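Local coordinates for protein PlaB phospholipase (Legionella pneumophila, PDB 6ZTI) that probably hydrolyses phospholipids through an alpha/beta hydrolase domain and binds NAD(H), which mediates the tetramerization that controls its activity, at residues L176-L181 and Y230-L235; Y191-T196 and L295-R300; P255-V260 and K305-L310; S341-R346 and K445-N450. One frame throughout, in Å; residues are numbered along the deposited sequence. Where two conformers were deposited one is given.

Contact 1: residues L176-L181 and Y230-L235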
loop_
_atom_site.group_PDB
_atom_site.type_symbol
_atom_site.label_atom_id
_atom_site.label_comp_id
_atom_site.label_asym_id
_atom_site.label_seq_id
_atom_site.Cartn_x
_atom_site.Cartn_y
_atom_site.Cartn_z
ATOM N N LEU B 176 16.614 -20.095 -9.767
ATOM C CA LEU B 176 17.662 -20.418 -10.727
ATOM C C LEU B 176 18.878 -21.020 -10.029
ATOM O O LEU B 176 19.422 -22.038 -10.470
ATOM C CB LEU B 176 18.048 -19.171 -11.522
ATOM C CG LEU B 176 19.110 -19.387 -12.601
ATOM C CD1 LEU B 176 18.648 -20.381 -13.671
ATOM C CD2 LEU B 176 19.500 -18.062 -13.241
ATOM N N ASN B 177 19.294 -20.434 -8.910
ATOM C CA ASN B 177 20.512 -20.899 -8.272
ATOM C C ASN B 177 20.306 -22.221 -7.555
ATOM O O ASN B 177 21.250 -23.011 -7.441
ATOM C CB ASN B 177 21.010 -19.822 -7.328
ATOM C CG ASN B 177 21.519 -18.626 -8.073
ATOM O OD1 ASN B 177 21.749 -18.685 -9.292
ATOM N ND2 ASN B 177 21.690 -17.531 -7.370
ATOM N N GLU B 178 19.087 -22.499 -7.089
ATOM C CA GLU B 178 18.826 -23.826 -6.554
ATOM C C GLU B 178 18.867 -24.861 -7.666
ATOM O O GLU B 178 19.419 -25.952 -7.490
ATOM C CB GLU B 178 17.487 -23.846 -5.829
ATOM C CG GLU B 178 17.108 -25.230 -5.350
ATOM C CD GLU B 178 15.933 -25.237 -4.388
ATOM O OE1 GLU B 178 15.099 -24.308 -4.449
ATOM O OE2 GLU B 178 15.854 -26.178 -3.570
ATOM N N SER B 179 18.302 -24.533 -8.829
ATOM C CA SER B 179 18.472 -25.403 -9.987
ATOM C C SER B 179 19.948 -25.678 -10.248
ATOM O O SER B 179 20.341 -26.821 -10.508
ATOM C CB SER B 179 17.825 -24.772 -11.221
ATOM O OG SER B 179 17.787 -25.685 -12.308
ATOM N N TRP B 180 20.789 -24.642 -10.164
ATOM C CA TRP B 180 22.180 -24.792 -10.572
ATOM C C TRP B 180 22.975 -25.644 -9.602
ATOM O O TRP B 180 24.090 -26.056 -9.943
ATOM C CB TRP B 180 22.830 -23.418 -10.762
ATOM C CG TRP B 180 22.794 -23.001 -12.201
ATOM C CD1 TRP B 180 21.701 -22.585 -12.903
ATOM C CD2 TRP B 180 23.893 -22.993 -13.128
ATOM N NE1 TRP B 180 22.051 -22.309 -14.198
ATOM C CE2 TRP B 180 23.387 -22.562 -14.368
ATOM C CE3 TRP B 180 25.250 -23.313 -13.029
ATOM C CZ2 TRP B 180 24.191 -22.430 -15.498
ATOM C CZ3 TRP B 180 26.055 -23.178 -14.159
ATOM C CH2 TRP B 180 25.523 -22.744 -15.372
ATOM N N LEU B 181 22.426 -25.941 -8.419
ATOM C CA LEU B 181 23.071 -26.900 -7.531
ATOM C C LEU B 181 23.302 -28.244 -8.214
ATOM O O LEU B 181 24.273 -28.940 -7.896
ATOM C CB LEU B 181 22.235 -27.089 -6.262
ATOM C CG LEU B 181 22.260 -25.865 -5.351
ATOM C CD1 LEU B 181 21.123 -25.888 -4.377
ATOM C CD2 LEU B 181 23.591 -25.781 -4.594
ATOM N N TYR B 230 28.805 -22.077 -4.014
ATOM C CA TYR B 230 27.964 -21.762 -2.867
ATOM C C TYR B 230 27.282 -23.037 -2.392
ATOM O O TYR B 230 27.245 -24.048 -3.096
ATOM C CB TYR B 230 26.914 -20.696 -3.203
ATOM C CG TYR B 230 26.045 -21.041 -4.402
ATOM C CD1 TYR B 230 26.459 -20.717 -5.681
ATOM C CD2 TYR B 230 24.814 -21.677 -4.258
ATOM C CE1 TYR B 230 25.696 -21.015 -6.782
ATOM C CE2 TYR B 230 24.028 -21.973 -5.377
ATOM C CZ TYR B 230 24.491 -21.637 -6.636
ATOM O OH TYR B 230 23.784 -21.918 -7.776
ATOM N N SER B 231 26.695 -22.958 -1.203
ATOM C CA SER B 231 25.975 -24.071 -0.607
ATOM C C SER B 231 24.545 -23.667 -0.302
ATOM O O SER B 231 24.253 -22.493 -0.069
ATOM C CB SER B 231 26.639 -24.529 0.672
ATOM O OG SER B 231 27.875 -25.174 0.394
ATOM N N LEU B 232 23.662 -24.660 -0.304
ATOM C CA LEU B 232 22.299 -24.533 0.185
ATOM C C LEU B 232 22.175 -25.409 1.427
ATOM O O LEU B 232 22.357 -26.627 1.349
ATOM C CB LEU B 232 21.289 -24.955 -0.882
ATOM C CG LEU B 232 19.858 -25.168 -0.400
ATOM C CD1 LEU B 232 19.314 -23.909 0.227
ATOM C CD2 LEU B 232 18.968 -25.613 -1.547
ATOM N N LEU B 233 21.885 -24.784 2.566
ATOM C CA LEU B 233 21.716 -25.464 3.843
ATOM C C LEU B 233 20.233 -25.483 4.155
ATOM O O LEU B 233 19.595 -24.424 4.229
ATOM C CB LEU B 233 22.494 -24.759 4.950
ATOM C CG LEU B 233 22.218 -25.142 6.413
ATOM C CD1 LEU B 233 22.719 -26.535 6.746
ATOM C CD2 LEU B 233 22.883 -24.146 7.316
ATOM N N LYS B 234 19.685 -26.684 4.307
ATOM C CA LYS B 234 18.295 -26.870 4.695
ATOM C C LYS B 234 18.244 -27.284 6.160
ATOM O O LYS B 234 18.850 -28.291 6.549
ATOM C CB LYS B 234 17.616 -27.929 3.833
ATOM C CG LYS B 234 17.450 -27.570 2.379
ATOM C CD LYS B 234 16.694 -28.691 1.662
ATOM C CE LYS B 234 16.588 -28.456 0.163
ATOM N NZ LYS B 234 15.715 -27.293 -0.167
ATOM N N LEU B 235 17.515 -26.506 6.958
ATOM C CA LEU B 235 17.275 -26.774 8.374
ATOM C C LEU B 235 15.783 -26.981 8.559
ATOM O O LEU B 235 14.999 -26.034 8.414
ATOM C CB LEU B 235 17.751 -25.627 9.260
ATOM C CG LEU B 235 19.180 -25.139 9.065
ATOM C CD1 LEU B 235 19.440 -23.961 9.998
ATOM C CD2 LEU B 235 20.164 -26.274 9.306
#
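Asn-177 offers its main-chain oxygen to Tyr-230, whose hydroxyl donates a hydrogen bond of 2.8 Å from OH to Asn-177 O. The oxygen lies at the edge of the phenol ring, near its plane, while the donor sits 17° out of the carbonyl plane. Since Leu-181 N also makes a weak helical bond to Asn-177 O, two donors share this acceptor near the end of the helix. The Asn-177 side chain turns its amide to other partners, Arg-107 and the backbone of Asn-133, leaving its CB to touch Tyr-230 OH at 3.5 Å. Tyrosine suits the place because a rigid ring carries the donor across from the residue just before the strand; CG set between backbone N and carbonyl carbon (chi1 55°) directs that ring at the helix.

Next, Glu-178 stretches out with CG anti to its own N and reaches Lys-234 in a loose salt bridge, OE2 to NZ 3.6 Å. The same OE2 passes Leu-232 CD2, and Lys-234 also makes a long, weak ion pair with Glu-456. Helix 171-180, which leads toward strand 191-197 of the parallel alpha/beta hydrolase sheet, is here joined to strand 231-238 of the mixed sheet. Trp-180 touches Tyr-230 OH through CB alone, and its indole leads away to stack with Tyr-183. Leu-181 supplies the greasy part: CD1 meets Leu-232 CD2 at 3.6 Å, the two leucines crossing at about a right angle, and CD2 comes obliquely to Tyr-230 CE2 at 3.9 Å, a branched side chain filling the corner between ring and strand.

Contact 2: residues Y191-T196 and L295-R300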
loop_
_atom_site.group_PDB
_atom_site.type_symbol
_atom_site.label_atom_id
_atom_site.label_comp_id
_atom_site.label_asym_id
_atom_site.label_seq_id
_atom_site.Cartn_x
_atom_site.Cartn_y
_atom_site.Cartn_z
ATOM N N TYR B 191 33.005 -25.175 -19.867
ATOM C CA TYR B 191 34.018 -24.603 -18.991
ATOM C C TYR B 191 33.529 -23.229 -18.568
ATOM O O TYR B 191 33.454 -22.308 -19.387
ATOM C CB TYR B 191 35.373 -24.557 -19.694
ATOM C CG TYR B 191 35.855 -25.952 -20.009
ATOM C CD1 TYR B 191 36.166 -26.845 -18.989
ATOM C CD2 TYR B 191 35.968 -26.394 -21.324
ATOM C CE1 TYR B 191 36.589 -28.152 -19.275
ATOM C CE2 TYR B 191 36.376 -27.659 -21.606
ATOM C CZ TYR B 191 36.688 -28.544 -20.588
ATOM O OH TYR B 191 37.106 -29.821 -20.893
ATOM N N SER B 192 33.157 -23.116 -17.293
ATOM C CA SER B 192 32.552 -21.924 -16.728
ATOM C C SER B 192 33.514 -21.220 -15.776
ATOM O O SER B 192 34.241 -21.869 -15.015
ATOM C CB SER B 192 31.272 -22.308 -15.989
ATOM O OG SER B 192 30.575 -21.147 -15.600
ATOM N N PHE B 193 33.506 -19.885 -15.805
ATOM C CA PHE B 193 34.426 -19.089 -15.001
ATOM C C PHE B 193 33.733 -17.829 -14.505
ATOM O O PHE B 193 32.909 -17.236 -15.211
ATOM C CB PHE B 193 35.676 -18.652 -15.797
ATOM C CG PHE B 193 36.251 -19.720 -16.675
ATOM C CD1 PHE B 193 35.620 -20.081 -17.857
ATOM C CD2 PHE B 193 37.445 -20.341 -16.341
ATOM C CE1 PHE B 193 36.153 -21.059 -18.667
ATOM C CE2 PHE B 193 37.990 -21.319 -17.163
ATOM C CZ PHE B 193 37.343 -21.678 -18.324
ATOM N N VAL B 194 34.102 -17.398 -13.300
ATOM C CA VAL B 194 33.687 -16.108 -12.760
ATOM C C VAL B 194 34.931 -15.278 -12.495
ATOM O O VAL B 194 35.857 -15.730 -11.813
ATOM C CB VAL B 194 32.855 -16.257 -11.480
ATOM C CG1 VAL B 194 32.670 -14.883 -10.815
ATOM C CG2 VAL B 194 31.495 -16.919 -11.819
ATOM N N LEU B 195 34.976 -14.092 -13.068
ATOM C CA LEU B 195 36.013 -13.130 -12.749
ATOM C C LEU B 195 35.355 -11.867 -12.229
ATOM O O LEU B 195 34.334 -11.431 -12.758
ATOM C CB LEU B 195 36.869 -12.823 -13.977
ATOM C CG LEU B 195 37.562 -14.009 -14.658
ATOM C CD1 LEU B 195 38.231 -13.571 -15.964
ATOM C CD2 LEU B 195 38.593 -14.634 -13.764
ATOM N N THR B 196 35.913 -11.288 -11.174
ATOM C CA THR B 196 35.388 -10.011 -10.717
ATOM C C THR B 196 36.498 -9.237 -10.023
ATOM O O THR B 196 37.618 -9.727 -9.849
ATOM C CB THR B 196 34.183 -10.207 -9.798
ATOM O OG1 THR B 196 33.498 -8.959 -9.633
ATOM C CG2 THR B 196 34.646 -10.712 -8.490
ATOM N N LEU B 295 39.577 -18.872 -22.287
ATOM C CA LEU B 295 39.197 -19.312 -23.625
ATOM C C LEU B 295 40.085 -20.432 -24.145
ATOM O O LEU B 295 39.673 -21.168 -25.050
ATOM C CB LEU B 295 39.253 -18.139 -24.605
ATOM C CG LEU B 295 38.162 -17.078 -24.458
ATOM C CD1 LEU B 295 38.439 -15.912 -25.392
ATOM C CD2 LEU B 295 36.789 -17.675 -24.747
ATOM N N GLN B 296 41.296 -20.566 -23.618
ATOM C CA GLN B 296 42.214 -21.596 -24.072
ATOM C C GLN B 296 42.014 -22.926 -23.348
ATOM O O GLN B 296 42.568 -23.943 -23.783
ATOM C CB GLN B 296 43.656 -21.090 -23.920
ATOM C CG GLN B 296 44.003 -19.994 -24.947
ATOM C CD GLN B 296 45.284 -19.228 -24.647
ATOM O OE1 GLN B 296 45.755 -19.177 -23.508
ATOM N NE2 GLN B 296 45.843 -18.609 -25.677
ATOM N N VAL B 297 41.208 -22.957 -22.284
ATOM C CA VAL B 297 40.920 -24.221 -21.624
ATOM C C VAL B 297 40.225 -25.167 -22.592
ATOM O O VAL B 297 39.253 -24.803 -23.264
ATOM C CB VAL B 297 40.079 -23.986 -20.366
ATOM C CG1 VAL B 297 39.544 -25.307 -19.847
ATOM C CG2 VAL B 297 40.917 -23.302 -19.313
ATOM N N LYS B 298 40.716 -26.406 -22.652
ATOM C CA LYS B 298 40.150 -27.410 -23.542
ATOM C C LYS B 298 39.958 -28.761 -22.863
ATOM O O LYS B 298 39.628 -29.738 -23.542
ATOM C CB LYS B 298 41.030 -27.579 -24.786
ATOM C CG LYS B 298 41.009 -26.377 -25.725
ATOM C CD LYS B 298 41.731 -26.668 -27.029
ATOM C CE LYS B 298 41.633 -25.497 -27.990
ATOM N NZ LYS B 298 42.185 -25.831 -29.337
ATOM N N SER B 299 40.147 -28.848 -21.548
ATOM C CA SER B 299 40.119 -30.141 -20.878
ATOM C C SER B 299 39.896 -29.931 -19.394
ATOM O O SER B 299 40.070 -28.829 -18.868
ATOM C CB SER B 299 41.434 -30.888 -21.080
ATOM O OG SER B 299 42.472 -30.179 -20.400
ATOM N N ARG B 300 39.554 -31.027 -18.718
ATOM C CA ARG B 300 39.453 -31.011 -17.263
ATOM C C ARG B 300 40.775 -30.580 -16.631
ATOM O O ARG B 300 40.791 -29.804 -15.667
ATOM C CB ARG B 300 39.023 -32.403 -16.781
ATOM C CG ARG B 300 39.076 -32.631 -15.261
ATOM C CD ARG B 300 37.823 -32.163 -14.558
ATOM N NE ARG B 300 36.666 -33.002 -14.855
ATOM C CZ ARG B 300 35.474 -32.853 -14.287
ATOM N NH1 ARG B 300 35.283 -31.903 -13.386
ATOM N NH2 ARG B 300 34.469 -33.652 -14.621
#
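Strand 191-196 meets the chain at 295-300 only near its beginning, where the CA atoms of Tyr-191 and Val-297 come within 7.4 Å. The second segment is there leaving helix 286-296 and turning, through Ser-299 at the N-cap, into helix 300-320. Val-297 points into the corner and shares its two methyl groups between two rings. CG1, anti to the backbone N (chi1 168°), rests over one face of Tyr-191 as a CH-pi contact, 3.8 Å from the ring centroid and 15° off the normal. CG2 goes instead to the edge of Phe-193, 4.0 Å from CZ. A compact beta-branched residue suits this site, as its branches diverge toward both aromatics of one strand side. Farther out, the Tyr-191 ring passes along the main chain of the helix start, its OH tight against Ser-299 CA at 3.0 Å. The Ser-299 hydroxyl is itself bonded to Ser-302 OG, and Tyr-303 meets Phe-193 edge-to-face. Although Tyr-191 OH comes within 3.3 Å of Ser-299 N, the angle is too poor for a bond. Between these segments, then, cohesion rests on dispersion and CH-pi attraction, and the phenol serves here as a flat packing surface.

Contact 3: residues P255-V260 and K305-L310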
loop_
_atom_site.group_PDB
_atom_site.type_symbol
_atom_site.label_atom_id
_atom_site.label_comp_id
_atom_site.label_asym_id
_atom_site.label_seq_id
_atom_site.Cartn_x
_atom_site.Cartn_y
_atom_site.Cartn_z
ATOM N N PRO B 255 32.658 -27.395 -8.161
ATOM C CA PRO B 255 33.660 -26.328 -8.212
ATOM C C PRO B 255 33.591 -25.559 -9.522
ATOM O O PRO B 255 33.493 -26.141 -10.606
ATOM C CB PRO B 255 34.991 -27.084 -8.086
ATOM C CG PRO B 255 34.646 -28.395 -7.464
ATOM C CD PRO B 255 33.274 -28.724 -7.971
ATOM N N MET B 256 33.676 -24.238 -9.419
ATOM C CA MET B 256 33.802 -23.378 -10.585
ATOM C C MET B 256 34.972 -22.424 -10.392
ATOM O O MET B 256 35.169 -21.877 -9.301
ATOM C CB MET B 256 32.514 -22.574 -10.832
ATOM C CG MET B 256 32.531 -21.782 -12.144
ATOM S SD MET B 256 30.986 -20.919 -12.583
ATOM C CE MET B 256 29.866 -22.313 -12.765
ATOM N N ALA B 257 35.737 -22.222 -11.463
ATOM C CA ALA B 257 36.825 -21.257 -11.449
ATOM C C ALA B 257 36.331 -19.905 -10.946
ATOM O O ALA B 257 35.249 -19.443 -11.313
ATOM C CB ALA B 257 37.410 -21.113 -12.859
ATOM N N PHE B 258 37.131 -19.276 -10.090
ATOM C CA PHE B 258 36.732 -18.037 -9.437
ATOM C C PHE B 258 37.975 -17.218 -9.158
ATOM O O PHE B 258 38.875 -17.673 -8.448
ATOM C CB PHE B 258 35.967 -18.314 -8.135
ATOM C CG PHE B 258 35.612 -17.075 -7.363
ATOM C CD1 PHE B 258 34.678 -16.189 -7.856
ATOM C CD2 PHE B 258 36.219 -16.792 -6.146
ATOM C CE1 PHE B 258 34.355 -15.048 -7.166
ATOM C CE2 PHE B 258 35.897 -15.665 -5.454
ATOM C CZ PHE B 258 34.959 -14.785 -5.966
ATOM N N GLY B 259 38.009 -16.008 -9.690
ATOM C CA GLY B 259 39.133 -15.122 -9.481
ATOM C C GLY B 259 38.665 -13.725 -9.158
ATOM O O GLY B 259 37.748 -13.204 -9.791
ATOM N N VAL B 260 39.295 -13.126 -8.157
ATOM C CA VAL B 260 39.145 -11.710 -7.849
ATOM C C VAL B 260 40.388 -11.013 -8.395
ATOM O O VAL B 260 41.494 -11.186 -7.874
ATOM C CB VAL B 260 38.968 -11.469 -6.344
ATOM C CG1 VAL B 260 38.809 -9.996 -6.044
ATOM C CG2 VAL B 260 37.756 -12.252 -5.790
ATOM N N LYS B 305 43.882 -26.602 -13.586
ATOM C CA LYS B 305 45.058 -25.744 -13.495
ATOM C C LYS B 305 44.643 -24.287 -13.326
ATOM O O LYS B 305 45.129 -23.588 -12.431
ATOM C CB LYS B 305 45.921 -25.935 -14.740
ATOM C CG LYS B 305 47.235 -25.163 -14.761
ATOM C CD LYS B 305 48.315 -25.953 -15.511
ATOM C CE LYS B 305 49.086 -25.094 -16.506
ATOM N NZ LYS B 305 50.062 -25.909 -17.297
ATOM N N LEU B 306 43.712 -23.822 -14.161
ATOM C CA LEU B 306 43.255 -22.437 -14.085
ATOM C C LEU B 306 42.488 -22.158 -12.799
ATOM O O LEU B 306 42.598 -21.059 -12.231
ATOM C CB LEU B 306 42.389 -22.125 -15.300
ATOM C CG LEU B 306 42.011 -20.674 -15.576
ATOM C CD1 LEU B 306 43.144 -19.736 -15.249
ATOM C CD2 LEU B 306 41.645 -20.528 -17.038
ATOM N N VAL B 307 41.687 -23.117 -12.330
ATOM C CA VAL B 307 40.982 -22.924 -11.061
ATOM C C VAL B 307 41.976 -22.574 -9.964
ATOM O O VAL B 307 41.759 -21.651 -9.169
ATOM C CB VAL B 307 40.177 -24.179 -10.694
ATOM C CG1 VAL B 307 39.628 -24.068 -9.291
ATOM C CG2 VAL B 307 39.041 -24.399 -11.689
ATOM N N LYS B 308 43.085 -23.309 -9.906
ATOM C CA LYS B 308 44.073 -23.072 -8.861
ATOM C C LYS B 308 44.833 -21.775 -9.096
ATOM O O LYS B 308 45.096 -21.031 -8.147
ATOM C CB LYS B 308 45.040 -24.249 -8.784
ATOM C CG LYS B 308 46.038 -24.167 -7.638
ATOM C CD LYS B 308 47.471 -24.371 -8.129
ATOM C CE LYS B 308 48.065 -23.089 -8.710
ATOM N NZ LYS B 308 49.544 -23.036 -8.522
ATOM N N GLU B 309 45.194 -21.478 -10.349
ATOM C CA GLU B 309 45.868 -20.212 -10.619
ATOM C C GLU B 309 45.002 -19.031 -10.205
ATOM O O GLU B 309 45.500 -18.064 -9.615
ATOM C CB GLU B 309 46.243 -20.094 -12.096
ATOM C CG GLU B 309 47.441 -20.940 -12.513
ATOM C CD GLU B 309 47.888 -20.677 -13.948
ATOM O OE1 GLU B 309 47.998 -19.494 -14.338
ATOM O OE2 GLU B 309 48.132 -21.652 -14.688
ATOM N N LEU B 310 43.702 -19.084 -10.503
ATOM C CA LEU B 310 42.850 -17.945 -10.169
ATOM C C LEU B 310 42.645 -17.815 -8.668
ATOM O O LEU B 310 42.487 -16.697 -8.155
ATOM C CB LEU B 310 41.504 -18.062 -10.870
ATOM C CG LEU B 310 41.553 -17.794 -12.370
ATOM C CD1 LEU B 310 40.245 -18.227 -13.000
ATOM C CD2 LEU B 310 41.822 -16.332 -12.652
HETATM O O HOH W 1 39.337 -20.441 -8.642
#
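Ala-257 lays its methyl group against the helix, CB lying 3.9 Å from Val-307 CG2 and 4.0 Å from Leu-310 CD1, between two side chains almost one turn apart. Val-307 CG2 is the branch anti to the carbonyl carbon, and it touches Ala-257 CA as well. A small residue is apt here because the helix comes very near: the CA atoms of Ala-257 and Val-307 are only 4.5 Å apart. Gly-259 repeats the theme. With no side chain, it lets Leu-310 approach until their CA atoms are 4.7 Å apart, and Gly-259 CA touches Leu-310 O.

Strand 257-261 is one of the two outermost strands, within the chain, of the parallel sheet of the alpha/beta hydrolase fold, and helix 300-320 lies alongside the outer edge of this strand, axes 7.0 Å apart. The two run in nearly the same direction, at 25°, unlike the antiparallel helix of a beta-alpha-beta crossover. Beside the aliphatic contacts a water bridges the backbones: it accepts from Phe-258 N at 2.9 Å and donates to Val-307 O at 2.8 Å, so that a strand N-H and a helix carbonyl are both served. Leu-310 CB touches Phe-258 O, 3.6 Å away. On the neighbouring turns, Tyr-303 OH is bonded to Ala-257 N and Thr-314 OG1 to Val-260 N, extending the helix's hold along the strand.

Contact 4: residues S341-R346 and K445-N450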
loop_
_atom_site.group_PDB
_atom_site.type_symbol
_atom_site.label_atom_id
_atom_site.label_comp_id
_atom_site.label_asym_id
_atom_site.label_seq_id
_atom_site.Cartn_x
_atom_site.Cartn_y
_atom_site.Cartn_z
ATOM N N SER B 341 31.122 -12.702 3.633
ATOM C CA SER B 341 30.187 -13.791 3.380
ATOM C C SER B 341 28.775 -13.224 3.320
ATOM O O SER B 341 28.440 -12.292 4.057
ATOM C CB SER B 341 30.266 -14.865 4.461
ATOM O OG SER B 341 31.596 -15.329 4.636
ATOM N N MET B 342 27.950 -13.778 2.434
ATOM C CA MET B 342 26.564 -13.366 2.297
ATOM C C MET B 342 25.672 -14.554 2.615
ATOM O O MET B 342 25.929 -15.678 2.168
ATOM C CB MET B 342 26.290 -12.830 0.895
ATOM C CG MET B 342 24.989 -12.105 0.780
ATOM S SD MET B 342 24.891 -11.066 -0.670
ATOM C CE MET B 342 24.056 -12.172 -1.789
ATOM N N ILE B 343 24.664 -14.314 3.430
ATOM C CA ILE B 343 23.691 -15.320 3.802
ATOM C C ILE B 343 22.350 -14.861 3.267
ATOM O O ILE B 343 21.942 -13.718 3.503
ATOM C CB ILE B 343 23.626 -15.521 5.324
ATOM C CG1 ILE B 343 25.023 -15.689 5.914
ATOM C CG2 ILE B 343 22.729 -16.738 5.641
ATOM C CD1 ILE B 343 25.008 -15.952 7.414
ATOM N N ILE B 344 21.676 -15.729 2.527
ATOM C CA ILE B 344 20.305 -15.485 2.091
ATOM C C ILE B 344 19.430 -16.457 2.875
ATOM O O ILE B 344 19.533 -17.674 2.687
ATOM C CB ILE B 344 20.131 -15.673 0.576
ATOM C CG1 ILE B 344 21.079 -14.756 -0.194
ATOM C CG2 ILE B 344 18.663 -15.353 0.146
ATOM C CD1 ILE B 344 21.210 -15.111 -1.676
ATOM N N PHE B 345 18.583 -15.933 3.755
ATOM C CA PHE B 345 17.676 -16.763 4.538
ATOM C C PHE B 345 16.327 -16.846 3.847
ATOM O O PHE B 345 15.789 -15.841 3.369
ATOM C CB PHE B 345 17.456 -16.228 5.959
ATOM C CG PHE B 345 18.688 -16.210 6.824
ATOM C CD1 PHE B 345 19.036 -17.301 7.586
ATOM C CD2 PHE B 345 19.456 -15.068 6.918
ATOM C CE1 PHE B 345 20.149 -17.263 8.387
ATOM C CE2 PHE B 345 20.572 -15.027 7.708
ATOM C CZ PHE B 345 20.917 -16.118 8.447
ATOM N N ARG B 346 15.791 -18.059 3.808
ATOM C CA ARG B 346 14.449 -18.339 3.332
ATOM C C ARG B 346 13.704 -19.025 4.460
ATOM O O ARG B 346 14.076 -20.132 4.863
ATOM C CB ARG B 346 14.483 -19.224 2.097
ATOM C CG ARG B 346 13.129 -19.424 1.487
ATOM C CD ARG B 346 13.147 -20.540 0.479
ATOM N NE ARG B 346 11.915 -20.567 -0.295
ATOM C CZ ARG B 346 11.480 -21.631 -0.952
ATOM N NH1 ARG B 346 12.182 -22.761 -0.927
ATOM N NH2 ARG B 346 10.352 -21.560 -1.640
ATOM N N LYS B 445 31.792 -26.114 7.831
ATOM C CA LYS B 445 31.266 -24.814 8.224
ATOM C C LYS B 445 30.347 -24.246 7.148
ATOM O O LYS B 445 30.464 -24.569 5.963
ATOM C CB LYS B 445 32.409 -23.846 8.511
ATOM C CG LYS B 445 33.399 -23.673 7.388
ATOM C CD LYS B 445 34.717 -23.116 7.923
ATOM C CE LYS B 445 34.999 -21.728 7.391
ATOM N NZ LYS B 445 35.303 -21.736 5.925
ATOM N N ILE B 446 29.420 -23.383 7.575
ATOM C CA ILE B 446 28.431 -22.827 6.662
ATOM C C ILE B 446 28.856 -21.508 6.023
ATOM O O ILE B 446 28.217 -21.074 5.049
ATOM C CB ILE B 446 27.095 -22.635 7.400
ATOM C CG1 ILE B 446 27.198 -21.516 8.439
ATOM C CG2 ILE B 446 26.686 -23.933 8.084
ATOM C CD1 ILE B 446 25.909 -21.267 9.174
ATOM N N LEU B 447 29.895 -20.852 6.541
ATOM C CA LEU B 447 30.403 -19.601 6.000
ATOM C C LEU B 447 31.772 -19.816 5.383
ATOM O O LEU B 447 32.627 -20.492 5.964
ATOM C CB LEU B 447 30.553 -18.516 7.066
ATOM C CG LEU B 447 29.325 -18.004 7.776
ATOM C CD1 LEU B 447 29.776 -16.937 8.743
ATOM C CD2 LEU B 447 28.310 -17.471 6.794
ATOM N N HIS B 448 31.979 -19.208 4.219
ATOM C CA HIS B 448 33.259 -19.189 3.548
ATOM C C HIS B 448 33.498 -17.779 3.037
ATOM O O HIS B 448 32.546 -17.097 2.626
ATOM C CB HIS B 448 33.309 -20.165 2.376
ATOM C CG HIS B 448 33.008 -21.573 2.759
ATOM N ND1 HIS B 448 33.979 -22.443 3.202
ATOM C CD2 HIS B 448 31.844 -22.263 2.776
ATOM C CE1 HIS B 448 33.428 -23.612 3.475
ATOM N NE2 HIS B 448 32.133 -23.530 3.218
ATOM N N PRO B 449 34.740 -17.315 3.047
ATOM C CA PRO B 449 35.020 -16.001 2.478
ATOM C C PRO B 449 34.712 -15.987 0.994
ATOM O O PRO B 449 34.907 -16.979 0.297
ATOM C CB PRO B 449 36.510 -15.800 2.758
ATOM C CG PRO B 449 37.064 -17.213 2.893
ATOM C CD PRO B 449 35.963 -17.993 3.524
ATOM N N ASN B 450 34.213 -14.848 0.524
ATOM C CA ASN B 450 33.846 -14.638 -0.872
ATOM C C ASN B 450 32.731 -15.566 -1.348
ATOM O O ASN B 450 32.600 -15.782 -2.549
ATOM C CB ASN B 450 35.047 -14.793 -1.812
ATOM C CG ASN B 450 36.195 -13.910 -1.423
ATOM O OD1 ASN B 450 36.008 -12.750 -1.046
ATOM N ND2 ASN B 450 37.388 -14.467 -1.448
#
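Ser-341 bonds to the His-448 carbonyl, while Ile-343 packs on Leu-447. The serine hydroxyl, placed beside its own backbone N (chi1 -54°), donates to His-448 O over 2.8 Å from OG. It comes from above the peptide, 67° out of the carbonyl plane, with a C=O...OG angle of 111°, and so approaches across the pi face. Serine suits the strand start because its short arm can reach a loop carbonyl while its CB still rests 4.0 Å from Leu-447 CD2. Two residues along, Ile-343 crosses Leu-447 at about a right angle. Its CD1 lies 3.7 Å from Leu-447 CD2, and CG1 touches the same methyl group, giving a slim extended branch met by a forked one. Within the loop Lys-445 NZ makes a weak bond to Leu-447 O, 3.0 Å, and Tyr-397 of helix 397-404 packs on Ser-341 and Leu-447. The side chain of Ile-343 lies about 5 Å from those of Tyr-393 and Leu-362, both NAD-binding residues, and about 9 Å from a bound thio-NAD. The loop joining antiparallel strands 429-439 and 452-463 folds over the beginning of strand 340-349, a connection packed on the mixed sheet near the nucleotide sites.

How the contacts relate
Contacts 2 and 3 form one neighbourhood, their centres 8 Å apart: strands 191-197 and 257-261 are neighbours in the parallel sheet, joined by backbone bonding between Val-194 and Gly-259, and helices 286-296 and 300-320 follow in turn. Along the chain the segments of contact 2 alternate with those of contact 1 and of contact 3; contact 1 closes before contact 3 opens, and contact 4 is last. Contacts 1 and 4 lie 11 Å apart and both reach the mixed sheet, touching through Leu-233 and Ile-446. The two groups are about 20 to 25 Å apart, centre to centre, yet Trp-180 meets Met-256 and Phe-258 meets Asn-450. Hydrolase sheet and nucleotide-binding sheet are therefore packed into one continuous body.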